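Local atomic coordinates of Crov588 (Cafeteriavirus, PDB entry 6NYR), a protein that is of unknown function but folds into a ring-shaped leucine-rich-repeat solenoid of the FNIP type, a form suggestive of a binding scaffold. Residues G39-Q44 and T62-K67; G413-Q418 and G435-Q440. All coordinates share one frame; numbering follows the deposited sequence.

Interaction 1. Residues G39-Q44 and T62-K67; sequences GEKFNQ and TSEFNK
Glu64, Asn43 and Glu40 bury the most surface where two successive turns of the leucine-rich-repeat solenoid meet, just after strands 35-37 and 56-58. The backbone N of Glu64 donates to Glu40 O at 2.7 Å, in the carbonyl plane, and the side chain of Glu64 then runs past that same oxygen. With its CG beside its own backbone N (chi1 -58°) and the chain extended beyond, its carboxylate comes to Lys41, and the two side chains run alongside each other. Lys41 NZ and Glu64 OE2 form a long salt bridge of 3.6 Å, with the methylenes of the lysine packed against the acid. A glutamate suits this place because its aliphatic part covers the peptide while its carboxylate meets the lysine's ammonium group. Glu40 crosses Thr62 at a slant, its CG resting on Thr62 O and OG1 without a polar bond.

Asn43 carries its amide across to the neighbouring turn, a reach that its short side chain suits. Its OD1 accepts from Asn66 N at 3.0 Å, in a fairly straight bond (164°) whose donor stands above the amide plane. The backbone N of Asn43 is itself bonded to Asn18 OD1, and Asn66 OD1 to Asn86 N, which continues the pattern into the adjoining turns. Inward, Phe42 CE2 and Phe65 CD1 touch obliquely, and Gln44 O lies at the edge of the Phe65 ring. Ser63, in an ST turn, takes Phe65 N on its OG. That hydroxyl also donates to a water, which in turn donates to Gly39 O and Phe42 O, at 2.5 and 2.7 Å.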
loop_
_atom_site.group_PDB
_atom_site.type_symbol
_atom_site.label_atom_id
_atom_site.label_comp_id
_atom_site.label_asym_id
_atom_site.label_seq_id
_atom_site.Cartn_x
_atom_site.Cartn_y
_atom_site.Cartn_z
ATOM N N GLY A 39 16.283 16.111 -5.340
ATOM C CA GLY A 39 15.904 15.730 -3.995
ATOM C C GLY A 39 16.019 16.837 -2.970
ATOM O O GLY A 39 15.955 18.023 -3.308
ATOM N N GLU A 40 16.198 16.452 -1.704
ATOM C CA GLU A 40 16.204 17.430 -0.625
ATOM C C GLU A 40 17.435 18.323 -0.697
ATOM O O GLU A 40 17.328 19.553 -0.639
ATOM C CB GLU A 40 16.160 16.711 0.726
ATOM C CG GLU A 40 15.802 17.601 1.906
ATOM C CD GLU A 40 15.780 16.851 3.228
ATOM O OE1 GLU A 40 16.393 15.764 3.318
ATOM O OE2 GLU A 40 15.148 17.351 4.185
ATOM N N LYS A 41 18.613 17.724 -0.843
ATOM C CA LYS A 41 19.857 18.441 -0.607
ATOM C C LYS A 41 20.381 19.200 -1.817
ATOM O O LYS A 41 21.261 20.054 -1.650
ATOM C CB LYS A 41 20.934 17.462 -0.122
ATOM C CG LYS A 41 20.671 16.880 1.262
ATOM C CD LYS A 41 20.829 17.941 2.346
ATOM C CE LYS A 41 20.709 17.343 3.743
ATOM N NZ LYS A 41 20.971 18.355 4.808
ATOM N N PHE A 42 19.887 18.916 -3.021
ATOM C CA PHE A 42 20.448 19.552 -4.205
ATOM C C PHE A 42 20.228 21.061 -4.162
ATOM O O PHE A 42 19.102 21.540 -4.008
ATOM C CB PHE A 42 19.827 18.972 -5.478
ATOM C CG PHE A 42 20.304 19.642 -6.734
ATOM C CD1 PHE A 42 21.570 19.386 -7.232
ATOM C CD2 PHE A 42 19.488 20.530 -7.415
ATOM C CE1 PHE A 42 22.016 20.006 -8.385
ATOM C CE2 PHE A 42 19.927 21.150 -8.570
ATOM C CZ PHE A 42 21.193 20.887 -9.055
ATOM N N ASN A 43 21.322 21.814 -4.311
ATOM C CA ASN A 43 21.279 23.273 -4.325
ATOM C C ASN A 43 22.468 23.776 -5.150
ATOM O O ASN A 43 23.449 24.313 -4.636
ATOM C CB ASN A 43 21.293 23.837 -2.902
ATOM C CG ASN A 43 20.952 25.313 -2.853
ATOM O OD1 ASN A 43 20.333 25.849 -3.770
ATOM N ND2 ASN A 43 21.356 25.978 -1.780
ATOM N N GLN A 44 22.376 23.606 -6.468
ATOM C CA GLN A 44 23.422 24.033 -7.388
ATOM C C GLN A 44 22.770 24.668 -8.611
ATOM O O GLN A 44 21.601 24.414 -8.915
ATOM C CB GLN A 44 24.313 22.858 -7.812
ATOM C CG GLN A 44 25.010 22.143 -6.661
ATOM C CD GLN A 44 26.034 23.002 -5.951
ATOM O OE1 GLN A 44 26.590 23.933 -6.532
ATOM N NE2 GLN A 44 26.283 22.695 -4.682
ATOM N N THR A 62 10.451 19.176 -0.285
ATOM C CA THR A 62 11.350 19.624 0.773
ATOM C C THR A 62 12.694 20.111 0.235
ATOM O O THR A 62 13.618 20.346 1.022
ATOM C CB THR A 62 11.587 18.514 1.804
ATOM O OG1 THR A 62 12.227 17.396 1.179
ATOM C CG2 THR A 62 10.273 18.064 2.426
ATOM N N SER A 63 12.816 20.289 -1.079
ATOM C CA SER A 63 14.096 20.640 -1.681
ATOM C C SER A 63 14.678 21.920 -1.094
ATOM O O SER A 63 13.960 22.883 -0.809
ATOM C CB SER A 63 13.931 20.807 -3.194
ATOM O OG SER A 63 14.806 21.810 -3.695
ATOM N N GLU A 64 16.000 21.925 -0.928
ATOM C CA GLU A 64 16.744 23.067 -0.408
ATOM C C GLU A 64 17.245 23.997 -1.512
ATOM O O GLU A 64 18.084 24.865 -1.248
ATOM C CB GLU A 64 17.929 22.561 0.422
ATOM C CG GLU A 64 17.524 21.668 1.589
ATOM C CD GLU A 64 18.683 21.324 2.509
ATOM O OE1 GLU A 64 19.801 21.835 2.286
ATOM O OE2 GLU A 64 18.475 20.543 3.464
ATOM N N PHE A 65 16.736 23.844 -2.732
ATOM C CA PHE A 65 17.173 24.645 -3.867
ATOM C C PHE A 65 16.637 26.069 -3.775
ATOM O O PHE A 65 15.428 26.281 -3.633
ATOM C CB PHE A 65 16.695 23.970 -5.159
ATOM C CG PHE A 65 17.000 24.732 -6.412
ATOM C CD1 PHE A 65 18.259 24.673 -6.978
ATOM C CD2 PHE A 65 16.019 25.482 -7.041
ATOM C CE1 PHE A 65 18.545 25.362 -8.139
ATOM C CE2 PHE A 65 16.297 26.174 -8.204
ATOM C CZ PHE A 65 17.565 26.112 -8.755
ATOM N N ASN A 66 17.549 27.050 -3.852
ATOM C CA ASN A 66 17.166 28.449 -4.058
ATOM C C ASN A 66 18.289 29.152 -4.830
ATOM O O ASN A 66 19.060 29.949 -4.294
ATOM C CB ASN A 66 16.866 29.192 -2.752
ATOM C CG ASN A 66 16.210 30.551 -2.995
ATOM O OD1 ASN A 66 15.748 30.839 -4.104
ATOM N ND2 ASN A 66 16.165 31.386 -1.959
ATOM N N LYS A 67 18.386 28.847 -6.119
ATOM C CA LYS A 67 19.285 29.544 -7.024
ATOM C C LYS A 67 18.470 30.364 -8.017
ATOM O O LYS A 67 17.365 29.972 -8.405
ATOM C CB LYS A 67 20.186 28.565 -7.789
ATOM C CG LYS A 67 21.076 27.702 -6.915
ATOM C CD LYS A 67 21.987 28.544 -6.040
ATOM C CE LYS A 67 23.009 27.680 -5.321
ATOM N NZ LYS A 67 23.767 28.450 -4.296
HETATM O O HOH W 1 16.936 20.019 -4.539
#

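Interaction 2. Residues G413-Q418 and G435-Q440; sequences GHNFNQ and GCKFNQ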
loop_
_atom_site.group_PDB
_atom_site.type_symbol
_atom_site.label_atom_id
_atom_site.label_comp_id
_atom_site.label_asym_id
_atom_site.label_seq_id
_atom_site.Cartn_x
_atom_site.Cartn_y
_atom_site.Cartn_z
ATOM N N GLY A 413 -11.210 -15.514 14.632
ATOM C CA GLY A 413 -10.594 -14.356 15.248
ATOM C C GLY A 413 -9.778 -14.673 16.491
ATOM O O GLY A 413 -9.565 -15.828 16.864
ATOM N N HIS A 414 -9.331 -13.599 17.149
ATOM C CA HIS A 414 -8.376 -13.702 18.250
ATOM C C HIS A 414 -8.783 -14.739 19.289
ATOM O O HIS A 414 -7.973 -15.583 19.688
ATOM C CB HIS A 414 -8.209 -12.328 18.907
ATOM C CG HIS A 414 -7.055 -12.242 19.856
ATOM N ND1 HIS A 414 -7.136 -12.651 21.171
ATOM C CD2 HIS A 414 -5.790 -11.793 19.679
ATOM C CE1 HIS A 414 -5.970 -12.456 21.761
ATOM N NE2 HIS A 414 -5.136 -11.937 20.878
ATOM N N ASN A 415 -10.023 -14.672 19.768
ATOM C CA ASN A 415 -10.395 -15.443 20.946
ATOM C C ASN A 415 -10.969 -16.819 20.641
ATOM O O ASN A 415 -11.203 -17.588 21.580
ATOM C CB ASN A 415 -11.431 -14.680 21.792
ATOM C CG ASN A 415 -10.863 -13.441 22.444
ATOM O OD1 ASN A 415 -9.654 -13.198 22.401
ATOM N ND2 ASN A 415 -11.730 -12.652 23.066
ATOM N N PHE A 416 -11.216 -17.156 19.378
ATOM C CA PHE A 416 -11.871 -18.425 19.101
ATOM C C PHE A 416 -10.992 -19.579 19.573
ATOM O O PHE A 416 -9.838 -19.706 19.152
ATOM C CB PHE A 416 -12.176 -18.583 17.617
ATOM C CG PHE A 416 -12.915 -19.852 17.301
ATOM C CD1 PHE A 416 -14.297 -19.884 17.333
ATOM C CD2 PHE A 416 -12.226 -21.019 17.010
ATOM C CE1 PHE A 416 -14.982 -21.051 17.061
ATOM C CE2 PHE A 416 -12.902 -22.187 16.738
ATOM C CZ PHE A 416 -14.284 -22.206 16.764
ATOM N N ASN A 417 -11.545 -20.426 20.435
ATOM C CA ASN A 417 -10.826 -21.587 20.942
ATOM C C ASN A 417 -11.826 -22.665 21.354
ATOM O O ASN A 417 -11.773 -23.207 22.459
ATOM C CB ASN A 417 -9.924 -21.196 22.114
ATOM C CG ASN A 417 -9.016 -22.330 22.554
ATOM O OD1 ASN A 417 -8.697 -23.228 21.771
ATOM N ND2 ASN A 417 -8.603 -22.300 23.816
ATOM N N GLN A 418 -12.747 -22.994 20.458
ATOM C CA GLN A 418 -13.690 -24.080 20.674
ATOM C C GLN A 418 -13.252 -25.294 19.866
ATOM O O GLN A 418 -12.498 -25.185 18.894
ATOM C CB GLN A 418 -15.112 -23.675 20.273
ATOM C CG GLN A 418 -15.652 -22.458 20.999
ATOM C CD GLN A 418 -15.684 -22.638 22.503
ATOM O OE1 GLN A 418 -15.929 -23.735 23.008
ATOM N NE2 GLN A 418 -15.423 -21.559 23.228
ATOM N N GLY A 435 -7.003 -17.867 14.638
ATOM C CA GLY A 435 -6.483 -16.699 15.310
ATOM C C GLY A 435 -5.555 -17.047 16.461
ATOM O O GLY A 435 -5.082 -18.175 16.616
ATOM N N CYS A 436 -5.300 -16.034 17.291
ATOM C CA CYS A 436 -4.301 -16.151 18.350
ATOM C C CYS A 436 -4.552 -17.370 19.231
ATOM O O CYS A 436 -3.666 -18.215 19.405
ATOM C CB CYS A 436 -4.300 -14.867 19.188
ATOM S SG CYS A 436 -3.153 -14.836 20.585
ATOM N N LYS A 437 -5.757 -17.483 19.784
ATOM C CA LYS A 437 -5.992 -18.365 20.914
ATOM C C LYS A 437 -6.340 -19.805 20.555
ATOM O O LYS A 437 -6.367 -20.652 21.456
ATOM C CB LYS A 437 -7.124 -17.812 21.789
ATOM C CG LYS A 437 -6.837 -16.556 22.591
ATOM C CD LYS A 437 -5.825 -16.881 23.681
ATOM C CE LYS A 437 -5.817 -15.822 24.762
ATOM N NZ LYS A 437 -7.008 -16.084 25.656
ATOM N N PHE A 438 -6.616 -20.122 19.294
ATOM C CA PHE A 438 -7.058 -21.474 18.981
ATOM C C PHE A 438 -5.978 -22.487 19.345
ATOM O O PHE A 438 -4.820 -22.357 18.934
ATOM C CB PHE A 438 -7.408 -21.617 17.504
ATOM C CG PHE A 438 -7.842 -23.008 17.130
ATOM C CD1 PHE A 438 -9.148 -23.419 17.342
ATOM C CD2 PHE A 438 -6.940 -23.909 16.590
ATOM C CE1 PHE A 438 -9.549 -24.696 17.004
ATOM C CE2 PHE A 438 -7.338 -25.188 16.253
ATOM C CZ PHE A 438 -8.640 -25.582 16.460
ATOM N N ASN A 439 -6.367 -23.505 20.111
ATOM C CA ASN A 439 -5.436 -24.521 20.586
ATOM C C ASN A 439 -6.195 -25.772 21.016
ATOM O O ASN A 439 -6.044 -26.238 22.149
ATOM C CB ASN A 439 -4.605 -23.970 21.746
ATOM C CG ASN A 439 -3.459 -24.880 22.126
ATOM O OD1 ASN A 439 -3.057 -25.745 21.350
ATOM N ND2 ASN A 439 -2.928 -24.695 23.325
ATOM N N GLN A 440 -7.017 -26.311 20.122
ATOM C CA GLN A 440 -7.743 -27.551 20.344
ATOM C C GLN A 440 -7.217 -28.620 19.392
ATOM O O GLN A 440 -6.666 -28.328 18.329
ATOM C CB GLN A 440 -9.249 -27.361 20.138
ATOM C CG GLN A 440 -9.869 -26.256 20.972
ATOM C CD GLN A 440 -9.846 -26.556 22.459
ATOM O OE1 GLN A 440 -9.806 -27.718 22.873
ATOM N NE2 GLN A 440 -9.873 -25.508 23.272
HETATM O O HOH W 2 -8.768 -18.282 17.109
#
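Asn417 reaches across to 435-440 in an FNIP leucine-rich repeat, and its side chain can be followed atom by atom. CB lies near Lys437 O at 3.7 Å, and CG, anti to the backbone N (chi1 -172°), passes closer to the same oxygen. ND2 also lies near Lys437 O, 3.6 Å away. OD1 accepts from Asn439 N at 2.9 Å and from Gln440 NE2 at 3.0 Å, the two donors coming from opposite faces of the amide plane. Gln440 NE2 also makes a weak bond to Asn417 O, its side chain crossing that of Asn417 at about a right angle. Asparagine suits the place because its short amide brings an acceptor to the next turn's backbone.

Where the segments begin, Cys436 CB sits over one face of the His414 ring, 3.6 Å from its centroid, a CH-pi contact. His414 ND1 donates to Asn415 OD1 in the ring plane, which fixes the ring's rotation. Gly435 CA comes within 3.6 Å of Gly413 O in a CA-H...O contact. Phe416 CD2 and Phe438 CD1 meet at 3.9 Å, the apolar side of the contact. With two N-H groups gripping it from opposite faces, Asn417 OD1 is probably polarised toward greater negative charge.

In the fold
Interaction 1 comes near the amino-terminal start of the chain and interaction 2 well past its middle; the two pairs follow one another along the chain without overlapping. Their centres lie 54 Å apart, on opposite sides of the chain's centre, and their nearest atoms are about 38 Å apart, so they do not touch. Each joins the loops that follow two neighbouring parallel strands: 35-37 and 56-58 in interaction 1, 409-411 and 431-433 in interaction 2. Both use a Phe-Asn pair at the same point of the turn, so one pattern of contacts recurs far apart around the ring. Such like contacts keep successive turns in regular register, consistent with the circular form.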